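Local coordinates for uncharacterized protein (PDB 3NAT), which is of unknown function and belongs to the DUF3013 family, with an alpha-beta half-sandwich fold, at residues 22-27 with 41-46. Numbering follows the deposited sequence.
Sequences GDYEVG and VRLYAE
Val26 pairs with Val41 as a non-hydrogen-bonded antiparallel pair, their CA atoms 4.8 Å apart, where strand 25-27 meets strand 41-46 at 163° between their N-to-C directions. One backbone bond ties the segments: Arg42 N gives its hydrogen to Glu25 O over 3.1 Å, and the CA-H of Val41 leans on the same oxygen.

On the sheet face that carries Glu25 and Arg42, the aliphatic parts of the two side chains pack together and their charged ends meet loosely. Glu25 CG, anti to its own nitrogen (chi1 176°), lies over the arginine stem, 3.6 Å from Arg42 CD. The chain then bends at chi2 and brings Glu25 OE1 to a long salt bridge, 3.7 Å from Arg42 NH2; because the oxygen stands well out of the guanidinium plane, no N-H points at it and the two ends attract by charge only. Glu25 OE1 also takes a weak hydrogen bond from Tyr44 OH at 3.5 Å, at the edge of the phenol ring, with the carboxylate turned 71° from the ring. The firmer partner of the guanidinium is Glu69 of the adjacent strand, which forms a salt bridge with Arg42 NE.

Val26 and Val41 share the other face. Val26 CG2 and Val41 CG2 touch at 3.8 Å, side by side and pointing the same way. Just before the strand, Tyr24 still reaches the partner segment: Tyr24 CD1 comes within 4.1 Å of Leu43 CD2, while its hydroxyl is hydrogen-bonded to Asp116 of helix 101-125. Tyr24 and Val41 both rest on Leu115 of that helix. This is the open end of a beta hairpin, strands 25-31 and 36-46, at the border of a mixed sheet with helix 101-125 packed on one face, consistent with an alpha-beta half sandwich.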
ATOM      1  N   GLY A  22       9.562  -8.742 -24.443  1.00108.05           N
ATOM      2  CA  GLY A  22      10.971  -8.733 -24.786  1.00112.49           C
ATOM      3  C   GLY A  22      11.334  -7.470 -25.541  1.00112.55           C
ATOM      4  O   GLY A  22      12.439  -6.941 -25.402  1.00111.46           O
ATOM      5  N   ASP A  23      10.383  -6.989 -26.336  1.00117.36           N
ATOM      6  CA  ASP A  23      10.573  -5.807 -27.166  1.00127.57           C
ATOM      7  C   ASP A  23      10.697  -4.543 -26.338  1.00119.42           C
ATOM      8  O   ASP A  23      11.023  -3.482 -26.862  1.00122.07           O
ATOM      9  CB  ASP A  23       9.403  -5.651 -28.136  1.00146.24           C
ATOM     10  CG  ASP A  23       9.242  -6.848 -29.045  1.00165.73           C
ATOM     11  OD1 ASP A  23      10.232  -7.591 -29.244  1.00168.74           O
ATOM     12  OD2 ASP A  23       8.121  -7.045 -29.560  1.00173.38           O
ATOM     13  N   TYR A  24      10.424  -4.654 -25.044  1.00114.58           N
ATOM     14  CA  TYR A  24      10.480  -3.496 -24.162  1.00107.55           C
ATOM     15  C   TYR A  24      11.609  -3.603 -23.147  1.00103.09           C
ATOM     16  O   TYR A  24      12.100  -4.697 -22.850  1.00104.90           O
ATOM     17  CB  TYR A  24       9.141  -3.286 -23.450  1.00107.61           C
ATOM     18  CG  TYR A  24       8.026  -2.788 -24.348  1.00112.03           C
ATOM     19  CD1 TYR A  24       7.942  -1.440 -24.702  1.00112.90           C
ATOM     20  CD2 TYR A  24       7.048  -3.659 -24.835  1.00112.80           C
ATOM     21  CE1 TYR A  24       6.926  -0.973 -25.518  1.00116.42           C
ATOM     22  CE2 TYR A  24       6.023  -3.202 -25.654  1.00119.01           C
ATOM     23  CZ  TYR A  24       5.969  -1.856 -25.990  1.00126.96           C
ATOM     24  OH  TYR A  24       4.961  -1.389 -26.803  1.00137.60           O
ATOM     25  N   GLU A  25      12.015  -2.451 -22.628  1.00103.33           N
ATOM     26  CA  GLU A  25      13.094  -2.367 -21.658  1.00115.96           C
ATOM     27  C   GLU A  25      12.513  -2.553 -20.263  1.00107.85           C
ATOM     28  O   GLU A  25      12.050  -1.598 -19.636  1.00106.79           O
ATOM     29  CB  GLU A  25      13.792  -1.008 -21.776  1.00133.71           C
ATOM     30  CG  GLU A  25      14.895  -0.750 -20.753  1.00151.85           C
ATOM     31  CD  GLU A  25      16.218  -1.382 -21.137  1.00165.01           C
ATOM     32  OE1 GLU A  25      17.158  -0.628 -21.476  1.00162.95           O
ATOM     33  OE2 GLU A  25      16.318  -2.628 -21.101  1.00174.43           O
ATOM     34  N   VAL A  26      12.525  -3.789 -19.778  1.00 99.42           N
ATOM     35  CA  VAL A  26      11.904  -4.073 -18.491  1.00 87.70           C
ATOM     36  C   VAL A  26      12.836  -4.763 -17.530  1.00 85.78           C
ATOM     37  O   VAL A  26      13.467  -5.761 -17.873  1.00100.31           O
ATOM     38  CB  VAL A  26      10.662  -4.946 -18.629  1.00 82.08           C
ATOM     39  CG1 VAL A  26      10.240  -5.436 -17.269  1.00 94.06           C
ATOM     40  CG2 VAL A  26       9.541  -4.171 -19.263  1.00 65.00           C
ATOM     41  N   GLY A  27      12.891  -4.231 -16.314  1.00 78.73           N
ATOM     42  CA  GLY A  27      13.738  -4.767 -15.271  1.00 84.77           C
ATOM     43  C   GLY A  27      12.978  -5.093 -14.004  1.00 86.03           C
ATOM     44  O   GLY A  27      11.857  -4.647 -13.815  1.00 90.17           O
ATOM     45  N   VAL A  41      10.718   0.096 -15.880  1.00 84.13           N
ATOM     46  CA  VAL A  41      10.222   0.215 -17.227  1.00 84.83           C
ATOM     47  C   VAL A  41      10.805   1.479 -17.856  1.00 91.74           C
ATOM     48  O   VAL A  41      10.789   2.546 -17.237  1.00 86.49           O
ATOM     49  CB  VAL A  41       8.688   0.271 -17.168  1.00 80.88           C
ATOM     50  CG1 VAL A  41       8.139   1.335 -18.078  1.00 87.84           C
ATOM     51  CG2 VAL A  41       8.099  -1.086 -17.482  1.00 82.40           C
ATOM     52  N   ARG A  42      11.346   1.359 -19.066  1.00 87.68           N
ATOM     53  CA  ARG A  42      11.916   2.518 -19.749  1.00 89.41           C
ATOM     54  C   ARG A  42      11.461   2.627 -21.189  1.00 86.59           C
ATOM     55  O   ARG A  42      11.616   1.690 -21.962  1.00100.98           O
ATOM     56  CB  ARG A  42      13.444   2.473 -19.729  1.00 96.67           C
ATOM     57  CG  ARG A  42      14.069   2.721 -18.382  1.00110.34           C
ATOM     58  CD  ARG A  42      14.995   1.585 -18.026  1.00125.49           C
ATOM     59  NE  ARG A  42      16.202   2.058 -17.363  1.00142.40           N
ATOM     60  CZ  ARG A  42      17.335   1.366 -17.317  1.00162.42           C
ATOM     61  NH1 ARG A  42      18.396   1.864 -16.694  1.00169.83           N
ATOM     62  NH2 ARG A  42      17.407   0.175 -17.900  1.00168.27           N
ATOM     63  N   LEU A  43      10.917   3.781 -21.549  1.00 83.33           N
ATOM     64  CA  LEU A  43      10.659   4.103 -22.948  1.00 87.87           C
ATOM     65  C   LEU A  43      11.699   5.087 -23.480  1.00101.64           C
ATOM     66  O   LEU A  43      12.157   5.974 -22.763  1.00 99.34           O
ATOM     67  CB  LEU A  43       9.257   4.687 -23.123  1.00 82.09           C
ATOM     68  CG  LEU A  43       8.096   3.786 -22.698  1.00 85.69           C
ATOM     69  CD1 LEU A  43       6.747   4.420 -23.020  1.00 85.16           C
ATOM     70  CD2 LEU A  43       8.215   2.426 -23.363  1.00 89.78           C
ATOM     71  N   TYR A  44      12.076   4.921 -24.742  1.00113.61           N
ATOM     72  CA  TYR A  44      12.970   5.865 -25.396  1.00106.54           C
ATOM     73  C   TYR A  44      12.302   6.468 -26.625  1.00102.43           C
ATOM     74  O   TYR A  44      11.410   5.866 -27.218  1.00101.00           O
ATOM     75  CB  TYR A  44      14.281   5.185 -25.787  1.00 98.60           C
ATOM     76  CG  TYR A  44      15.025   4.576 -24.619  1.00102.92           C
ATOM     77  CD1 TYR A  44      15.798   5.359 -23.774  1.00115.40           C
ATOM     78  CD2 TYR A  44      14.960   3.217 -24.368  1.00100.75           C
ATOM     79  CE1 TYR A  44      16.484   4.798 -22.704  1.00118.84           C
ATOM     80  CE2 TYR A  44      15.641   2.648 -23.307  1.00108.98           C
ATOM     81  CZ  TYR A  44      16.401   3.441 -22.476  1.00117.75           C
ATOM     82  OH  TYR A  44      17.075   2.870 -21.418  1.00122.26           O
ATOM     83  N   ALA A  45      12.729   7.668 -26.991  1.00106.02           N
ATOM     84  CA  ALA A  45      12.226   8.333 -28.186  1.00108.33           C
ATOM     85  C   ALA A  45      13.224   9.383 -28.654  1.00118.51           C
ATOM     86  O   ALA A  45      13.958   9.962 -27.851  1.00116.49           O
ATOM     87  CB  ALA A  45      10.867   8.959 -27.926  1.00104.22           C
ATOM     88  N   GLU A  46      13.250   9.619 -29.960  1.00130.84           N
ATOM     89  CA  GLU A  46      14.204  10.546 -30.546  1.00142.37           C
ATOM     90  C   GLU A  46      13.658  11.971 -30.517  1.00148.34           C
ATOM     91  O   GLU A  46      12.557  12.231 -31.001  1.00149.49           O
ATOM     92  CB  GLU A  46      14.528  10.120 -31.977  1.00150.99           C
ATOM     93  CG  GLU A  46      15.672  10.883 -32.612  1.00168.70           C
ATOM     94  CD  GLU A  46      15.872  10.508 -34.064  1.00182.13           C
ATOM     95  OE1 GLU A  46      16.459  11.322 -34.815  1.00188.10           O
ATOM     96  OE2 GLU A  46      15.435   9.403 -34.453  1.00183.13           O
TER